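Local coordinates for protein cellulose 1,4-beta-cellobiosidase (Thermobifida fusca, PDB 4JJJ) that probably cleaves cellulose to release cellobiose, through the family 48 glycoside hydrolase domain present here as one part of a longer enzyme, at residues V232-W235 and A236-A240; S95-P99 and N100-T104; P547-D550 and R551-D554; L360-L363 and Q364-S368; T524-G527 and L528-A531. The protein carries 1 engineered substitution. All coordinates share one frame; numbering follows the deposited sequence.

In the fold
All five contacts lie in the glycoside hydrolase family 48 domain, an (alpha/alpha)6 fold, and follow along the chain in the order 2, 1, 4, 5, 3. Contacts 1, 4 and 5 sit on helices 223-242, 348-365 and 519-533; contacts 2 and 3 are loops. None touches another: centres run from about 25 Å apart (contacts 1 and 5) to about 52 Å (contacts 2 and 5, on opposite sides of the chain's centre). Helices link some indirectly: helix 416-432 meets contacts 1 and 4, and helix 620-637 meets contacts 1 and 5. Four contacts hold metal ions, so metal sites are spread widely over the domain; contact 2 alone of the five meets bound glucose.

Contact 1. Residues V232-W235 and A236-A240; sequences VMFW and AHEWA. With ZN (zinc ion), chain B; ZN (zinc ion), chain R; EDO (1,2-ethanediol), chain C.
Trp235 and Trp239, one turn apart on helix 223-242, meet through a CH-pi contact: Trp235 CB stands over the six-membered ring of Trp239, 3.6 Å from its centroid. The indole planes are 27° apart but slid so far that the rings barely overlap. Backbone donors are satisfied in alpha-helical fashion, with Ala236 N bonded to Val232 O, His237 N to Met233 O, Glu238 N to Phe234 O and Trp239 N to Trp235 O. The two indole N-H groups are served by other helices, Trp235 NE1 by Gln427 and Trp239 NE1 by Glu635.

Glu238 lays its CG over one face of Phe234, toward the rim and 4.0 Å from the ring centroid, and its carboxylate stacks almost parallel to the ring. The bend at chi2 (-70°) folds that carboxylate back along the helix, where OE2 accepts from His237 ND1 at 2.9 Å, met on its anti side and 25° out of the carboxylate plane. OE1 lies very close to, and accepts from, O2 of a 1,2-ethanediol, probably from the crystallisation liquor. Zinc is modelled at two alternative positions 2.2 Å from His237 NE2, with Glu340 a ligand at both; the detailed geometry is tentative. With ND1 directed at a carboxylate, the imidazole offers NE2 to the metal, and the nearby negative charge probably makes that nitrogen a stronger ligand.

Contact 2. Residues S95-P99 and N100-T104; sequences SAYNP and NSPAT. With BGC (beta-D-glucopyranose), chain D; BGC (beta-D-glucopyranose), chain E.
Asn98 and Ser101 close a type I beta turn in the long loop between helix 71-83 and strand 117-118. Two hydrogen bonds hold it: Ser101 N donates to Asn98 O at 2.8 Å, and Asn100 N donates to Asn98 OD1 at 3.0 Å, an Asx turn laid over the same residues. Asn98 CG stands anti to its backbone N (chi1 179°), which brings OD1 round to the amide of Asn100; in both bonds the donor lies well above the plane of the accepting carbonyl group. Water 3 adds a bridge, accepting from Asn98 N and donating to Ser101 O.

Apolar contact joins Tyr97 to Pro102. The phenol end lies against the proline ring, with Tyr97 CZ 4.1 Å from Pro102 CB, while Pro102 O sits at the ring edge, near its plane. The hydroxyl itself is hydrogen-bonded to Asp128, and Arg316 makes a cation-pi contact with the ring. With a leucine in place of Tyr97, Asp128 would probably lose its hydroxyl partner, Arg316 its aromatic ring, and Pro102 the group that flanks it.

Sugar binding falls to the backbone just beyond the turn, in a glycan pocket that includes Ala103 and Thr104. Thr104 N donates to O2 of one glucose (chain D) at 3.1 Å, and O6 of the other glucose (chain E) donates to Thr104 O at 2.7 Å.

Contact 3. Residues P547-D550 and R551-D554; sequences PSWD and RLDD. With CA (calcium ion), chain F.
Asp550, Asp553 and Asp554 wrap a calcium ion in a short acidic loop, one of the metal-binding loops of this family 48 domain. Six oxygens coordinate the metal. Asp550 O lies 2.2 Å from the calcium ion and Asp554 OD1 2.3 Å from it; Asp553 OD1 and waters 6, 7 and 8 complete the shell. The turn that presents them is closed by Leu552 N, which donates to Trp549 O at 3.1 Å from well above the carbonyl plane. Leu552 also rests CD2 on Trp549 CB.

The side chain of Asp550 follows a different course from its metal-binding carbonyl. CB lies against Arg551 N. CG takes the position between backbone N and carbonyl carbon (chi1 60°), which keeps the carboxylate folded close over the amide of Arg551 and turned from the calcium. OD1 stays 3.8 Å from Arg551 N, while OD2 touches Arg551 CG and reaches water 5 at 2.8 Å. Water 5 is also 2.6 Å from Asp554 OD2, so it can link two carboxylates of like charge; the calcium, and a zinc ion close to the side chain of Asp550, probably offset the repulsion among the acids.

The guanidinium of Arg551 leads away to a salt bridge with Asp408, a ligand of a second calcium, so the loop adjoins another metal site. Arg551 N is itself bonded to water 4, which donates in turn to Ser548 O. The carboxylate oxygen of Asp553 that is not bound to the metal, OD2, accepts from water 6 at 2.8 Å.

Contact 4. Residues L360-L363 and Q364-S368; sequences LEFL and QWLQS. With ZN (zinc ion), chain T.
Phe362 and Leu366 make the main apolar contact: Leu366 CD1 stands over the centre of the phenyl face, a CH-pi contact 3.6 Å from the centroid and 10° off the ring normal. Phe362 CG lies anti to its own N (chi1 -179°), which swings the ring along the helix toward the next turn. There its CD1 also meets the edge of Trp365, 4.0 Å from CE3. A serine in place of Phe362 would probably leave Leu366 CD1 without the face it rests on and the edge of Trp365 without its neighbour.

Backbone bonds mark the end of helix 348-365, in the (alpha/alpha)6 fold. Gln364 N and Trp365 N still donate to Leu360 O and Glu361 O, but Leu366 N is shared between Phe362 O at 3.0 Å and, weakly, Leu363 O at 3.3 Å.

Polar side-chain atoms have partners of their own. Gln364, bent at chi2, sends NE2 to Gln367 OE1 at 2.9 Å, while Gln367 NE2 is bonded to the backbone of Gly371 and Ile440. Trp365 NE1 bonds to Asp476 O. Glu361 binds zinc through OE2 at 2.0 Å, with Asp357 and water 9 as further ligands, and its OE1 is hydrogen-bonded to Tyr396 OH and also accepts from Trp478 NE1.

Contact 5. Residues T524-G527 and L528-A531; sequences TAEG and LLDA. With ZN (zinc ion), chain S; NA (sodium ion), chain J.
Glu526, its CG beside the backbone N (chi1 -70°) and the chain bent again at chi2 (-75°), curls along helix 519-533 so that OE1 comes within 4.1 Å of Leu529 CD1. Asp530, one turn on and with a similar first torsion (-75°), brings its carboxylate beside the backbone of Glu526, Asp530 CG lying 3.4 Å from Glu526 O. Four residues apart, the two acids lie on one side of the helix, and each binds a metal.

Glu526 OE2 binds zinc at 1.9 Å, together with His633 of helix 620-637 and water 11. Asp530 holds a sodium ion through both carboxylate oxygens, unequally: OD1 is 2.4 Å and OD2 2.9 Å from it, the other ligands being waters. One of these, water 10, donates to Glu526 O and to Glu526 OE1, at 2.8 Å in each case, so the sodium shell is tied to the glutamate as well as to the aspartate.

Beneath them the backbone is regular alpha helix: Leu528 N, Leu529 N, Asp530 N and Ala531 N donate to Thr524 O, Ala525 O, Glu526 O and Gly527 O. Glu526 O thus serves both Asp530 N and water 10. The leucines take the buried sides. Leu528 sets CG over Thr524 O and reaches Leu505 of helix 499-516, whereas Leu529 packs on Ala629 and Phe630 of helix 620-637. Like charges only 5.7 Å apart, Glu526 OE1 and Asp530 OD1, would probably repel; the two cations and the shared water are likely to offset this and favour ionised carboxylates.

Contact 1. Residues V232-W235 and A236-A240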
# COMPACT_ATOMS: atom_id res chain seq x y z
N VAL A 232 3.08 11.29 8.41
CA VAL A 232 3.18 12.67 7.87
C VAL A 232 2.72 13.68 8.92
O VAL A 232 3.38 14.70 9.17
CB VAL A 232 2.35 12.87 6.57
CG1 VAL A 232 2.23 14.35 6.25
CG2 VAL A 232 2.96 12.02 5.50
N MET A 233 1.65 13.32 9.66
CA MET A 233 1.11 14.26 10.61
C MET A 233 1.98 14.32 11.85
O MET A 233 2.01 15.37 12.53
CB MET A 233 -0.33 13.92 10.90
CG MET A 233 -1.25 14.16 9.75
SD MET A 233 -1.09 15.80 8.95
CE MET A 233 -1.27 16.78 10.27
N PHE A 234 2.72 13.29 12.24
CA PHE A 234 3.75 13.44 13.28
C PHE A 234 4.71 14.56 12.91
O PHE A 234 5.04 15.48 13.65
CB PHE A 234 4.54 12.16 13.47
CG PHE A 234 5.75 12.34 14.27
CD1 PHE A 234 5.72 12.38 15.66
CD2 PHE A 234 6.95 12.48 13.68
CE1 PHE A 234 6.86 12.57 16.42
CE2 PHE A 234 8.10 12.66 14.38
CZ PHE A 234 8.07 12.76 15.80
N TRP A 235 5.15 14.55 11.66
CA TRP A 235 6.09 15.56 11.17
C TRP A 235 5.46 16.93 11.05
O TRP A 235 6.10 17.92 11.47
CB TRP A 235 6.72 15.13 9.84
CG TRP A 235 7.72 14.02 10.10
CD1 TRP A 235 7.61 12.68 9.71
CD2 TRP A 235 8.91 14.13 10.86
NE1 TRP A 235 8.71 11.97 10.23
CE2 TRP A 235 9.54 12.86 10.88
CE3 TRP A 235 9.55 15.19 11.51
CZ2 TRP A 235 10.77 12.63 11.55
CZ3 TRP A 235 10.70 14.97 12.17
CH2 TRP A 235 11.31 13.65 12.23
N ALA A 236 4.24 17.01 10.56
CA ALA A 236 3.55 18.32 10.50
C ALA A 236 3.56 18.91 11.92
O ALA A 236 3.85 20.12 12.13
CB ALA A 236 2.12 18.18 10.01
N HIS A 237 3.28 18.09 12.94
CA HIS A 237 3.27 18.55 14.37
C HIS A 237 4.62 19.11 14.74
O HIS A 237 4.79 20.19 15.35
CB HIS A 237 3.00 17.38 15.35
CG HIS A 237 3.22 17.77 16.78
ND1 HIS A 237 4.29 17.35 17.49
CD2 HIS A 237 2.55 18.63 17.57
CE1 HIS A 237 4.29 17.93 18.67
NE2 HIS A 237 3.26 18.74 18.73
N GLU A 238 5.62 18.33 14.49
CA GLU A 238 6.95 18.75 14.84
C GLU A 238 7.29 20.09 14.19
O GLU A 238 7.86 20.98 14.84
CB GLU A 238 8.03 17.75 14.50
CG GLU A 238 7.82 16.39 15.22
CD GLU A 238 8.05 16.45 16.72
OE1 GLU A 238 9.25 16.60 17.11
OE2 GLU A 238 7.06 16.39 17.47
N TRP A 239 7.03 20.20 12.88
CA TRP A 239 7.44 21.37 12.11
C TRP A 239 6.58 22.59 12.44
O TRP A 239 7.12 23.69 12.55
CB TRP A 239 7.40 21.04 10.61
CG TRP A 239 8.30 19.92 10.20
CD1 TRP A 239 9.51 19.59 10.71
CD2 TRP A 239 8.07 19.01 9.09
NE1 TRP A 239 10.03 18.53 10.03
CE2 TRP A 239 9.17 18.16 9.02
CE3 TRP A 239 7.01 18.84 8.16
CZ2 TRP A 239 9.24 17.11 8.10
CZ3 TRP A 239 7.09 17.81 7.22
CH2 TRP A 239 8.22 16.99 7.20
N ALA A 240 5.29 22.41 12.59
CA ALA A 240 4.40 23.51 13.04
C ALA A 240 4.82 23.91 14.45
O ALA A 240 4.84 25.15 14.73
CB ALA A 240 3.01 23.14 13.04
ZN ZN B . 3.19 17.95 20.75
ZN ZN R . 2.25 19.75 20.41
C1 EDO C . 13.41 15.38 15.54
O1 EDO C . 14.34 15.94 16.49
C2 EDO C . 12.00 15.44 16.06
O2 EDO C . 11.38 16.73 15.85
O HOH W 1 3.75 20.08 21.79
O HOH W 2 4.41 16.26 21.84

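Contact 2. Residues S95-P99 and N100-T104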
# COMPACT_ATOMS: atom_id res chain seq x y z
N SER A 95 -24.86 0.10 10.44
CA SER A 95 -25.70 -0.22 11.65
C SER A 95 -26.08 -1.66 11.75
O SER A 95 -26.44 -2.14 12.86
CB SER A 95 -26.99 0.63 11.69
OG SER A 95 -27.85 0.25 10.63
N ALA A 96 -26.09 -2.34 10.64
CA ALA A 96 -26.38 -3.77 10.59
C ALA A 96 -25.24 -4.65 11.05
O ALA A 96 -25.43 -5.85 11.17
CB ALA A 96 -26.81 -4.19 9.21
N TYR A 97 -24.05 -4.06 11.22
CA TYR A 97 -22.89 -4.86 11.55
C TYR A 97 -23.09 -5.42 12.94
O TYR A 97 -23.60 -4.71 13.86
CB TYR A 97 -21.64 -3.97 11.49
CG TYR A 97 -20.40 -4.70 11.83
CD1 TYR A 97 -20.02 -5.79 11.11
CD2 TYR A 97 -19.69 -4.36 12.94
CE1 TYR A 97 -18.88 -6.53 11.43
CE2 TYR A 97 -18.55 -5.02 13.31
CZ TYR A 97 -18.11 -6.10 12.54
OH TYR A 97 -16.93 -6.83 12.84
N ASN A 98 -22.66 -6.66 13.11
CA ASN A 98 -22.65 -7.36 14.40
C ASN A 98 -21.22 -7.79 14.77
O ASN A 98 -20.68 -8.77 14.23
CB ASN A 98 -23.52 -8.62 14.31
CG ASN A 98 -23.54 -9.40 15.61
OD1 ASN A 98 -23.00 -8.97 16.65
ND2 ASN A 98 -24.26 -10.56 15.59
N PRO A 99 -20.60 -7.08 15.72
CA PRO A 99 -19.20 -7.41 15.98
C PRO A 99 -18.99 -8.80 16.58
O PRO A 99 -17.91 -9.35 16.52
CB PRO A 99 -18.75 -6.34 16.98
CG PRO A 99 -19.84 -5.42 17.08
CD PRO A 99 -21.08 -5.92 16.46
N ASN A 100 -20.05 -9.37 17.18
CA ASN A 100 -19.98 -10.73 17.60
C ASN A 100 -20.03 -11.77 16.48
O ASN A 100 -19.71 -12.94 16.70
CB ASN A 100 -21.11 -11.04 18.60
CG ASN A 100 -20.95 -10.36 19.94
OD1 ASN A 100 -20.02 -9.59 20.24
ND2 ASN A 100 -21.89 -10.65 20.80
N SER A 101 -20.41 -11.36 15.28
CA SER A 101 -20.38 -12.22 14.12
C SER A 101 -19.93 -11.35 12.93
O SER A 101 -20.73 -10.80 12.15
CB SER A 101 -21.76 -12.83 13.88
OG SER A 101 -21.66 -13.85 12.93
N PRO A 102 -18.62 -11.12 12.88
CA PRO A 102 -18.12 -10.14 11.93
C PRO A 102 -18.20 -10.42 10.50
O PRO A 102 -18.32 -9.47 9.70
CB PRO A 102 -16.64 -9.97 12.34
CG PRO A 102 -16.47 -10.63 13.64
CD PRO A 102 -17.59 -11.65 13.78
N ALA A 103 -18.16 -11.70 10.12
CA ALA A 103 -18.04 -12.10 8.75
C ALA A 103 -18.29 -13.59 8.69
O ALA A 103 -18.14 -14.28 9.71
CB ALA A 103 -16.65 -11.76 8.20
N THR A 104 -18.59 -14.09 7.49
CA THR A 104 -18.59 -15.51 7.20
C THR A 104 -17.33 -15.90 6.50
O THR A 104 -16.94 -15.26 5.51
CB THR A 104 -19.85 -15.91 6.33
OG1 THR A 104 -21.05 -15.50 7.05
CG2 THR A 104 -19.84 -17.45 6.12
C2 BGC D . -20.56 -11.67 4.55
C3 BGC D . -21.86 -12.50 4.67
C4 BGC D . -22.69 -12.36 3.38
C5 BGC D . -21.82 -12.63 2.13
C6 BGC D . -22.46 -12.57 0.74
C1 BGC D . -19.84 -12.01 3.27
O2 BGC D . -19.82 -11.95 5.69
O3 BGC D . -22.66 -12.01 5.79
O4 BGC D . -23.62 -13.53 3.34
O5 BGC D . -20.71 -11.66 2.17
O6 BGC D . -22.02 -13.55 -0.19
C2 BGC E . -16.51 -10.90 0.18
C3 BGC E . -17.78 -10.70 1.01
C4 BGC E . -17.66 -11.47 2.35
C5 BGC E . -16.36 -11.04 3.05
C6 BGC E . -16.08 -11.90 4.33
C1 BGC E . -15.31 -10.43 0.99
O2 BGC E . -16.66 -10.10 -0.98
O3 BGC E . -18.88 -11.22 0.23
O4 BGC E . -18.71 -11.10 3.24
O5 BGC E . -15.26 -11.27 2.15
O6 BGC E . -15.84 -13.27 4.03
O HOH W 3 -21.94 -8.73 11.06

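Contact 3. Residues P547-D550 and R551-D554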
# COMPACT_ATOMS: atom_id res chain seq x y z
N PRO A 547 9.26 -1.16 -19.48
CA PRO A 547 8.34 -2.14 -18.90
C PRO A 547 8.02 -3.28 -19.88
O PRO A 547 8.31 -3.22 -21.08
CB PRO A 547 7.05 -1.34 -18.58
CG PRO A 547 7.29 -0.04 -19.12
CD PRO A 547 8.68 0.19 -19.55
N SER A 548 7.56 -4.42 -19.38
CA SER A 548 7.10 -5.50 -20.27
C SER A 548 5.59 -5.55 -20.33
O SER A 548 4.92 -5.36 -19.35
CB SER A 548 7.65 -6.88 -19.89
OG SER A 548 7.20 -7.30 -18.65
N TRP A 549 5.10 -5.96 -21.49
CA TRP A 549 3.70 -5.89 -21.87
C TRP A 549 3.10 -7.21 -22.38
O TRP A 549 1.95 -7.20 -22.80
CB TRP A 549 3.58 -4.87 -23.02
CG TRP A 549 4.01 -3.51 -22.61
CD1 TRP A 549 5.20 -2.91 -22.93
CD2 TRP A 549 3.31 -2.57 -21.74
NE1 TRP A 549 5.26 -1.65 -22.33
CE2 TRP A 549 4.13 -1.42 -21.61
CE3 TRP A 549 2.06 -2.58 -21.07
CZ2 TRP A 549 3.79 -0.35 -20.83
CZ3 TRP A 549 1.71 -1.49 -20.31
CH2 TRP A 549 2.57 -0.37 -20.21
N ASP A 550 3.86 -8.26 -22.36
CA ASP A 550 3.46 -9.46 -23.02
C ASP A 550 2.25 -10.12 -22.39
O ASP A 550 1.56 -10.95 -23.02
CB ASP A 550 4.61 -10.45 -23.05
CG ASP A 550 5.06 -10.79 -21.70
OD1 ASP A 550 5.69 -9.91 -21.07
OD2 ASP A 550 4.78 -11.88 -21.20
N ARG A 551 1.87 -9.80 -21.16
CA ARG A 551 0.65 -10.42 -20.63
C ARG A 551 -0.66 -9.72 -21.00
O ARG A 551 -1.74 -10.20 -20.67
CB ARG A 551 0.77 -10.46 -19.09
CG ARG A 551 1.99 -11.19 -18.64
CD ARG A 551 2.31 -11.19 -17.14
NE ARG A 551 1.26 -11.92 -16.44
CZ ARG A 551 1.35 -12.36 -15.16
NH1 ARG A 551 2.39 -11.99 -14.39
NH2 ARG A 551 0.37 -13.05 -14.65
N LEU A 552 -0.58 -8.62 -21.70
CA LEU A 552 -1.78 -7.87 -21.92
C LEU A 552 -2.78 -8.57 -22.85
O LEU A 552 -3.97 -8.37 -22.73
CB LEU A 552 -1.40 -6.47 -22.32
CG LEU A 552 -1.00 -6.04 -23.66
CD1 LEU A 552 -2.21 -6.04 -24.57
CD2 LEU A 552 -0.40 -4.63 -23.53
N ASP A 553 -2.29 -9.49 -23.68
CA ASP A 553 -3.07 -10.21 -24.63
C ASP A 553 -3.22 -11.68 -24.34
O ASP A 553 -3.62 -12.44 -25.28
CB ASP A 553 -2.48 -10.01 -26.07
CG ASP A 553 -1.01 -10.37 -26.17
OD1 ASP A 553 -0.50 -11.03 -25.21
OD2 ASP A 553 -0.28 -9.94 -27.18
N ASP A 554 -3.01 -12.08 -23.08
CA ASP A 554 -3.00 -13.50 -22.71
C ASP A 554 -4.34 -13.92 -22.13
O ASP A 554 -4.78 -13.50 -21.06
CB ASP A 554 -1.92 -13.72 -21.70
CG ASP A 554 -0.52 -13.66 -22.27
OD1 ASP A 554 -0.33 -13.55 -23.51
OD2 ASP A 554 0.42 -13.70 -21.44
CA CA F . 1.09 -12.23 -24.71
O HOH W 4 3.06 -7.89 -19.33
O HOH W 5 2.94 -13.84 -21.82
O HOH W 6 2.11 -10.93 -26.20
O HOH W 7 2.74 -13.45 -24.27
O HOH W 8 0.45 -13.48 -26.58

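Contact 4. Residues L360-L363 and Q364-S368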
# COMPACT_ATOMS: atom_id res chain seq x y z
N LEU A 360 9.01 -3.74 15.70
CA LEU A 360 10.43 -3.78 15.74
C LEU A 360 10.96 -5.18 15.91
O LEU A 360 12.01 -5.50 15.27
CB LEU A 360 10.97 -2.87 16.87
CG LEU A 360 10.88 -1.36 16.50
CD1 LEU A 360 10.92 -0.55 17.82
CD2 LEU A 360 12.01 -1.02 15.55
N GLU A 361 10.35 -6.02 16.72
CA GLU A 361 10.80 -7.44 16.84
C GLU A 361 10.66 -8.19 15.51
O GLU A 361 11.59 -8.84 15.11
CB GLU A 361 9.95 -8.14 17.86
CG GLU A 361 10.23 -7.71 19.25
CD GLU A 361 9.60 -8.62 20.30
OE1 GLU A 361 9.27 -9.77 20.03
OE2 GLU A 361 9.33 -8.18 21.47
N PHE A 362 9.53 -7.96 14.82
CA PHE A 362 9.27 -8.56 13.50
C PHE A 362 10.31 -8.20 12.46
O PHE A 362 10.88 -9.06 11.82
CB PHE A 362 7.89 -8.06 13.03
CG PHE A 362 7.39 -8.54 11.74
CD1 PHE A 362 7.01 -9.84 11.53
CD2 PHE A 362 7.05 -7.62 10.73
CE1 PHE A 362 6.41 -10.24 10.36
CE2 PHE A 362 6.45 -8.05 9.56
CZ PHE A 362 6.12 -9.34 9.36
N LEU A 363 10.67 -6.90 12.37
CA LEU A 363 11.62 -6.47 11.44
C LEU A 363 13.04 -7.05 11.68
O LEU A 363 13.79 -7.39 10.81
CB LEU A 363 11.63 -4.96 11.43
CG LEU A 363 10.41 -4.23 10.92
CD1 LEU A 363 10.60 -2.73 11.01
CD2 LEU A 363 10.03 -4.65 9.47
N GLN A 364 13.37 -7.20 12.97
CA GLN A 364 14.66 -7.76 13.37
C GLN A 364 14.68 -9.28 13.08
O GLN A 364 15.70 -9.77 12.55
CB GLN A 364 14.95 -7.46 14.83
CG GLN A 364 16.31 -7.91 15.27
CD GLN A 364 17.51 -7.33 14.52
OE1 GLN A 364 18.11 -6.37 14.94
NE2 GLN A 364 17.85 -7.84 13.34
N TRP A 365 13.59 -9.96 13.36
CA TRP A 365 13.43 -11.38 13.09
C TRP A 365 13.63 -11.63 11.61
O TRP A 365 14.22 -12.65 11.19
CB TRP A 365 12.07 -11.84 13.53
CG TRP A 365 11.70 -13.24 13.07
CD1 TRP A 365 12.33 -14.39 13.38
CD2 TRP A 365 10.59 -13.58 12.23
NE1 TRP A 365 11.71 -15.45 12.76
CE2 TRP A 365 10.60 -15.00 12.09
CE3 TRP A 365 9.58 -12.85 11.63
CZ2 TRP A 365 9.69 -15.67 11.31
CZ3 TRP A 365 8.67 -13.52 10.81
CH2 TRP A 365 8.68 -14.90 10.68
N LEU A 366 13.20 -10.68 10.74
CA LEU A 366 13.27 -10.89 9.29
C LEU A 366 14.60 -10.49 8.70
O LEU A 366 14.77 -10.53 7.45
CB LEU A 366 12.17 -10.06 8.59
CG LEU A 366 10.76 -10.59 8.87
CD1 LEU A 366 9.66 -9.61 8.53
CD2 LEU A 366 10.51 -11.88 8.11
N GLN A 367 15.55 -9.98 9.49
CA GLN A 367 16.76 -9.50 8.93
C GLN A 367 17.71 -10.65 8.51
O GLN A 367 18.19 -11.44 9.33
CB GLN A 367 17.50 -8.50 9.86
CG GLN A 367 18.71 -7.86 9.22
CD GLN A 367 19.11 -6.58 9.89
OE1 GLN A 367 19.19 -6.52 11.13
NE2 GLN A 367 19.32 -5.57 9.12
N SER A 368 17.95 -10.72 7.24
CA SER A 368 18.77 -11.78 6.59
C SER A 368 20.22 -11.68 7.04
O SER A 368 20.74 -10.64 7.54
CB SER A 368 18.67 -11.67 5.07
OG SER A 368 19.27 -10.42 4.63
ZN ZN T . 9.72 -6.49 22.43
O HOH W 9 9.34 -6.95 24.40

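Contact 5. Residues T524-G527 and L528-A531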
# COMPACT_ATOMS: atom_id res chain seq x y z
N THR A 524 26.97 8.64 0.26
CA THR A 524 26.09 7.95 -0.69
C THR A 524 24.84 8.76 -0.95
O THR A 524 24.44 8.93 -2.08
CB THR A 524 25.79 6.50 -0.22
OG1 THR A 524 27.05 5.85 -0.01
CG2 THR A 524 24.96 5.68 -1.18
N ALA A 525 24.18 9.19 0.14
CA ALA A 525 22.99 10.00 0.03
C ALA A 525 23.23 11.23 -0.83
O ALA A 525 22.43 11.56 -1.71
CB ALA A 525 22.52 10.42 1.39
N GLU A 526 24.36 11.89 -0.58
CA GLU A 526 24.63 13.14 -1.30
C GLU A 526 24.78 12.82 -2.80
O GLU A 526 24.31 13.60 -3.65
CB GLU A 526 25.93 13.78 -0.82
CG GLU A 526 25.87 14.36 0.57
CD GLU A 526 25.13 15.70 0.74
OE1 GLU A 526 24.24 16.08 -0.06
OE2 GLU A 526 25.48 16.41 1.73
N GLY A 527 25.43 11.70 -3.14
CA GLY A 527 25.59 11.28 -4.52
C GLY A 527 24.28 10.94 -5.21
O GLY A 527 24.06 11.27 -6.34
N LEU A 528 23.36 10.32 -4.44
CA LEU A 528 22.00 10.08 -4.93
C LEU A 528 21.18 11.37 -5.18
O LEU A 528 20.51 11.52 -6.21
CB LEU A 528 21.25 9.15 -3.99
CG LEU A 528 21.84 7.73 -3.88
CD1 LEU A 528 21.08 6.93 -2.87
CD2 LEU A 528 21.86 7.05 -5.27
N LEU A 529 21.30 12.37 -4.31
CA LEU A 529 20.58 13.61 -4.52
C LEU A 529 21.16 14.35 -5.76
O LEU A 529 20.42 14.89 -6.54
CB LEU A 529 20.74 14.52 -3.30
CG LEU A 529 20.10 14.07 -1.99
CD1 LEU A 529 20.39 15.11 -0.89
CD2 LEU A 529 18.66 13.77 -2.17
N ASP A 530 22.47 14.28 -5.94
CA ASP A 530 23.05 14.88 -7.13
C ASP A 530 22.50 14.20 -8.36
O ASP A 530 22.25 14.85 -9.38
CB ASP A 530 24.56 14.70 -7.14
CG ASP A 530 25.30 15.57 -6.18
OD1 ASP A 530 24.74 16.56 -5.76
OD2 ASP A 530 26.49 15.27 -5.89
N ALA A 531 22.46 12.86 -8.32
CA ALA A 531 21.95 12.05 -9.43
C ALA A 531 20.54 12.43 -9.79
O ALA A 531 20.20 12.60 -10.95
CB ALA A 531 22.08 10.58 -9.06
ZN ZN S . 24.60 18.13 1.65
NA NA J . 26.06 17.41 -3.96
O HOH W 10 24.26 16.29 -2.81
O HOH W 11 25.10 19.25 -0.00
O HOH W 12 26.53 18.46 -1.59
O HOH W 13 27.42 16.15 -3.47
O HOH W 14 27.57 17.65 -5.35